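Local atomic coordinates of 2-nitrobenzoate nitroreductase (Pseudomonas fluorescens, PDB entry 4Z85), a protein that reduces the nitro group of 2-nitrobenzoate, probably using FMN as its cofactor. Residues A28-N40 with F119-I132. Sequence-based numbering, arbitrary orientation.
Sequences ALVTSLNSEGLCN and FDLTPSTTIDVPRI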
# COMPACT_ATOMS: atom_id res chain seq x y z
N ALA A 28 -4.29 -7.68 -1.19
CA ALA A 28 -4.68 -8.64 -0.15
C ALA A 28 -5.86 -9.45 -0.67
O ALA A 28 -6.96 -8.92 -0.79
CB ALA A 28 -5.05 -7.92 1.15
N LEU A 29 -5.64 -10.71 -1.01
CA LEU A 29 -6.75 -11.57 -1.39
C LEU A 29 -7.24 -12.25 -0.12
O LEU A 29 -6.63 -13.18 0.37
CB LEU A 29 -6.31 -12.58 -2.46
CG LEU A 29 -7.34 -13.61 -2.94
CD1 LEU A 29 -8.66 -12.95 -3.27
CD2 LEU A 29 -6.75 -14.33 -4.16
N VAL A 30 -8.30 -11.70 0.45
CA VAL A 30 -8.79 -12.09 1.77
C VAL A 30 -9.72 -13.28 1.66
O VAL A 30 -10.74 -13.21 0.95
CB VAL A 30 -9.50 -10.92 2.45
CG1 VAL A 30 -10.06 -11.33 3.82
CG2 VAL A 30 -8.52 -9.74 2.62
N THR A 31 -9.37 -14.37 2.34
CA THR A 31 -10.32 -15.45 2.56
C THR A 31 -10.92 -15.34 3.96
O THR A 31 -10.21 -15.01 4.94
CB THR A 31 -9.70 -16.86 2.35
OG1 THR A 31 -8.42 -16.95 2.99
CG2 THR A 31 -9.53 -17.15 0.86
N SER A 32 -12.22 -15.59 4.05
CA SER A 32 -12.95 -15.48 5.31
C SER A 32 -14.05 -16.54 5.33
O SER A 32 -14.36 -17.11 4.29
CB SER A 32 -13.52 -14.07 5.49
OG SER A 32 -14.33 -13.68 4.39
N LEU A 33 -14.62 -16.82 6.50
CA LEU A 33 -15.70 -17.80 6.61
C LEU A 33 -17.01 -17.17 7.09
O LEU A 33 -17.01 -16.36 8.02
CB LEU A 33 -15.31 -18.92 7.57
CG LEU A 33 -14.15 -19.83 7.17
CD1 LEU A 33 -13.82 -20.77 8.32
CD2 LEU A 33 -14.50 -20.60 5.92
N ASN A 34 -18.13 -17.55 6.48
CA ASN A 34 -19.43 -17.07 6.95
C ASN A 34 -20.01 -17.98 8.04
O ASN A 34 -19.32 -18.88 8.53
CB ASN A 34 -20.43 -16.92 5.79
CG ASN A 34 -20.85 -18.26 5.18
OD1 ASN A 34 -20.44 -19.33 5.62
ND2 ASN A 34 -21.69 -18.18 4.16
N SER A 35 -21.27 -17.74 8.40
CA SER A 35 -21.95 -18.48 9.46
C SER A 35 -21.97 -19.98 9.23
O SER A 35 -21.97 -20.77 10.17
CB SER A 35 -23.39 -17.99 9.61
OG SER A 35 -23.45 -16.60 9.86
N GLU A 36 -22.00 -20.37 7.96
CA GLU A 36 -22.22 -21.76 7.57
C GLU A 36 -20.93 -22.50 7.25
O GLU A 36 -20.95 -23.67 6.88
CB GLU A 36 -23.16 -21.80 6.37
CG GLU A 36 -24.27 -20.76 6.44
CD GLU A 36 -24.65 -20.21 5.08
OE1 GLU A 36 -23.98 -20.55 4.07
OE2 GLU A 36 -25.61 -19.41 5.02
N GLY A 37 -19.80 -21.81 7.39
CA GLY A 37 -18.51 -22.41 7.09
C GLY A 37 -18.12 -22.26 5.63
O GLY A 37 -17.13 -22.83 5.17
N LEU A 38 -18.92 -21.49 4.90
CA LEU A 38 -18.65 -21.17 3.50
C LEU A 38 -17.48 -20.19 3.41
O LEU A 38 -17.42 -19.23 4.17
CB LEU A 38 -19.90 -20.59 2.83
CG LEU A 38 -19.95 -20.39 1.32
CD1 LEU A 38 -20.64 -21.57 0.67
CD2 LEU A 38 -20.67 -19.09 0.98
N CYS A 39 -16.57 -20.42 2.47
CA CYS A 39 -15.40 -19.54 2.35
C CYS A 39 -15.57 -18.49 1.26
O CYS A 39 -15.71 -18.82 0.07
CB CYS A 39 -14.14 -20.36 2.08
SG CYS A 39 -12.60 -19.35 1.98
N ASN A 40 -15.54 -17.23 1.66
CA ASN A 40 -15.57 -16.13 0.71
C ASN A 40 -14.14 -15.67 0.43
O ASN A 40 -13.26 -15.83 1.27
CB ASN A 40 -16.41 -14.97 1.25
CG ASN A 40 -17.89 -15.30 1.30
OD1 ASN A 40 -18.51 -15.33 2.36
ND2 ASN A 40 -18.48 -15.54 0.13
N PHE A 119 -10.60 -21.96 -6.65
CA PHE A 119 -9.55 -21.98 -5.65
C PHE A 119 -9.71 -23.20 -4.74
O PHE A 119 -10.77 -23.37 -4.13
CB PHE A 119 -9.59 -20.71 -4.79
CG PHE A 119 -8.81 -19.55 -5.36
CD1 PHE A 119 -7.56 -19.74 -5.93
CD2 PHE A 119 -9.33 -18.27 -5.31
CE1 PHE A 119 -6.83 -18.66 -6.43
CE2 PHE A 119 -8.62 -17.18 -5.83
CZ PHE A 119 -7.37 -17.38 -6.37
N ASP A 120 -8.69 -24.02 -4.63
CA ASP A 120 -8.68 -25.02 -3.56
C ASP A 120 -8.22 -24.36 -2.27
O ASP A 120 -7.49 -23.36 -2.29
CB ASP A 120 -7.78 -26.21 -3.91
CG ASP A 120 -8.38 -27.09 -5.00
OD1 ASP A 120 -9.59 -27.40 -4.93
OD2 ASP A 120 -7.63 -27.49 -5.92
N LEU A 121 -8.66 -24.91 -1.14
CA LEU A 121 -8.37 -24.33 0.17
C LEU A 121 -7.58 -25.29 1.04
O LEU A 121 -7.79 -26.51 1.02
CB LEU A 121 -9.67 -23.92 0.86
CG LEU A 121 -10.54 -22.95 0.06
CD1 LEU A 121 -11.92 -22.83 0.67
CD2 LEU A 121 -9.86 -21.58 0.01
N THR A 122 -6.65 -24.73 1.81
CA THR A 122 -5.80 -25.49 2.71
C THR A 122 -5.97 -24.95 4.13
O THR A 122 -5.92 -23.74 4.33
CB THR A 122 -4.32 -25.43 2.30
OG1 THR A 122 -4.14 -26.12 1.06
CG2 THR A 122 -3.43 -26.05 3.35
N PRO A 123 -6.19 -25.84 5.11
CA PRO A 123 -6.39 -25.36 6.48
C PRO A 123 -5.24 -24.49 7.01
O PRO A 123 -4.08 -24.68 6.63
CB PRO A 123 -6.49 -26.66 7.29
CG PRO A 123 -7.00 -27.66 6.31
CD PRO A 123 -6.39 -27.29 4.99
N SER A 124 -5.58 -23.53 7.87
CA SER A 124 -4.57 -22.74 8.57
C SER A 124 -4.18 -23.40 9.89
O SER A 124 -4.94 -24.19 10.44
CB SER A 124 -5.07 -21.32 8.83
OG SER A 124 -5.23 -20.60 7.62
N THR A 125 -3.00 -23.04 10.40
CA THR A 125 -2.46 -23.63 11.62
C THR A 125 -2.98 -22.97 12.90
O THR A 125 -3.39 -23.65 13.84
CB THR A 125 -0.92 -23.55 11.62
OG1 THR A 125 -0.41 -24.34 10.54
CG2 THR A 125 -0.34 -24.06 12.92
N THR A 126 -2.99 -21.64 12.92
CA THR A 126 -3.35 -20.90 14.13
C THR A 126 -4.79 -20.43 14.18
O THR A 126 -5.25 -19.90 15.20
CB THR A 126 -2.46 -19.67 14.31
OG1 THR A 126 -2.68 -18.77 13.21
CG2 THR A 126 -0.99 -20.07 14.35
N ILE A 127 -5.51 -20.56 13.07
CA ILE A 127 -6.88 -20.07 13.00
C ILE A 127 -7.73 -21.02 12.18
O ILE A 127 -7.22 -21.96 11.57
CB ILE A 127 -6.97 -18.65 12.38
CG1 ILE A 127 -6.30 -18.62 11.00
CG2 ILE A 127 -6.34 -17.61 13.29
CD1 ILE A 127 -6.48 -17.31 10.28
N ASP A 128 -9.03 -20.76 12.14
CA ASP A 128 -9.97 -21.66 11.47
C ASP A 128 -10.14 -21.37 9.98
O ASP A 128 -10.45 -22.27 9.20
CB ASP A 128 -11.34 -21.58 12.16
CG ASP A 128 -11.30 -22.12 13.58
OD1 ASP A 128 -10.56 -23.09 13.83
OD2 ASP A 128 -12.02 -21.55 14.44
N VAL A 129 -9.94 -20.12 9.59
CA VAL A 129 -10.09 -19.74 8.19
C VAL A 129 -8.94 -20.31 7.38
O VAL A 129 -7.78 -20.19 7.77
CB VAL A 129 -10.15 -18.20 8.02
CG1 VAL A 129 -10.33 -17.82 6.55
CG2 VAL A 129 -11.26 -17.62 8.85
N PRO A 130 -9.25 -20.98 6.26
CA PRO A 130 -8.24 -21.60 5.42
C PRO A 130 -7.59 -20.59 4.47
O PRO A 130 -8.18 -19.55 4.19
CB PRO A 130 -9.04 -22.63 4.62
CG PRO A 130 -10.35 -21.98 4.46
CD PRO A 130 -10.61 -21.23 5.75
N ARG A 131 -6.40 -20.93 4.00
CA ARG A 131 -5.71 -20.17 2.97
C ARG A 131 -6.01 -20.78 1.61
O ARG A 131 -6.51 -21.90 1.52
CB ARG A 131 -4.21 -20.16 3.21
CG ARG A 131 -3.56 -21.51 2.97
CD ARG A 131 -2.07 -21.40 3.04
NE ARG A 131 -1.39 -22.70 2.98
CZ ARG A 131 -1.13 -23.37 1.86
NH1 ARG A 131 -1.51 -22.88 0.68
NH2 ARG A 131 -0.49 -24.53 1.91
N ILE A 132 -5.68 -20.03 0.56
CA ILE A 132 -5.79 -20.54 -0.81
C ILE A 132 -4.62 -21.47 -1.08
O ILE A 132 -3.48 -21.14 -0.77
CB ILE A 132 -5.81 -19.38 -1.81
CG1 ILE A 132 -7.18 -18.68 -1.74
CG2 ILE A 132 -5.50 -19.86 -3.23
CD1 ILE A 132 -7.21 -17.34 -2.42
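Thr31 turns its hydroxyl to the backbone of Pro130 and its methyl to Ile132, joining a polar and an apolar contact in one side chain. A chi1 of 45° tucks OG1 back over the main chain, flanked by N and C, and from there it donates to Pro130 O at 2.9 Å, lying in the carbonyl plane with a C=O...OG1 angle of 154°. CG2, anti to the carbonyl carbon, meets CG1 of Ile132 at 3.8 Å. A valine replacing Thr31 would probably leave Pro130 O without this donor and the 119-132 chain less firmly fixed to the strand. Ile132 CD1 touches two further groups: it lies 3.5 Å from Leu29 CD2, the two side chains crossing at about a right angle, and rests over one face of the Phe119 ring, offset toward the rim. Leu29 CD2 also approaches Phe119 obliquely, near CE2 and CZ, while Ile96 and Cys103 of helix 94-103 pack against the same ring.

The contact joins the start of the flavin reductase-like barrel to an excursion between strands 86-90 and 137-150. Strands 28-33 and 39-52 form an antiparallel hairpin in the closed barrel, strand 28-33 pairing on its other side with strand 86-90, and the excursion carries helices 94-103 and 113-117 and a small two-stranded antiparallel sheet, 121-122 with 131-132.

Toward the hairpin turn, Val129 CG1 presses on the backbone of Thr31, 3.2 Å from its O, and CG2 lies alongside Leu33 CG, the two side chains pointing opposite ways. Leu33 CD2 abuts CD of the Pro130 ring at 3.9 Å. From the second hairpin strand, Cys39 offers CB to Leu121 CD1 at 3.6 Å, its SG lying near both leucine methyls. Within the 119-132 segment, the hydroxyl of Ser124 donates to Val129 O at 2.6 Å, tying the connecting loop back on itself.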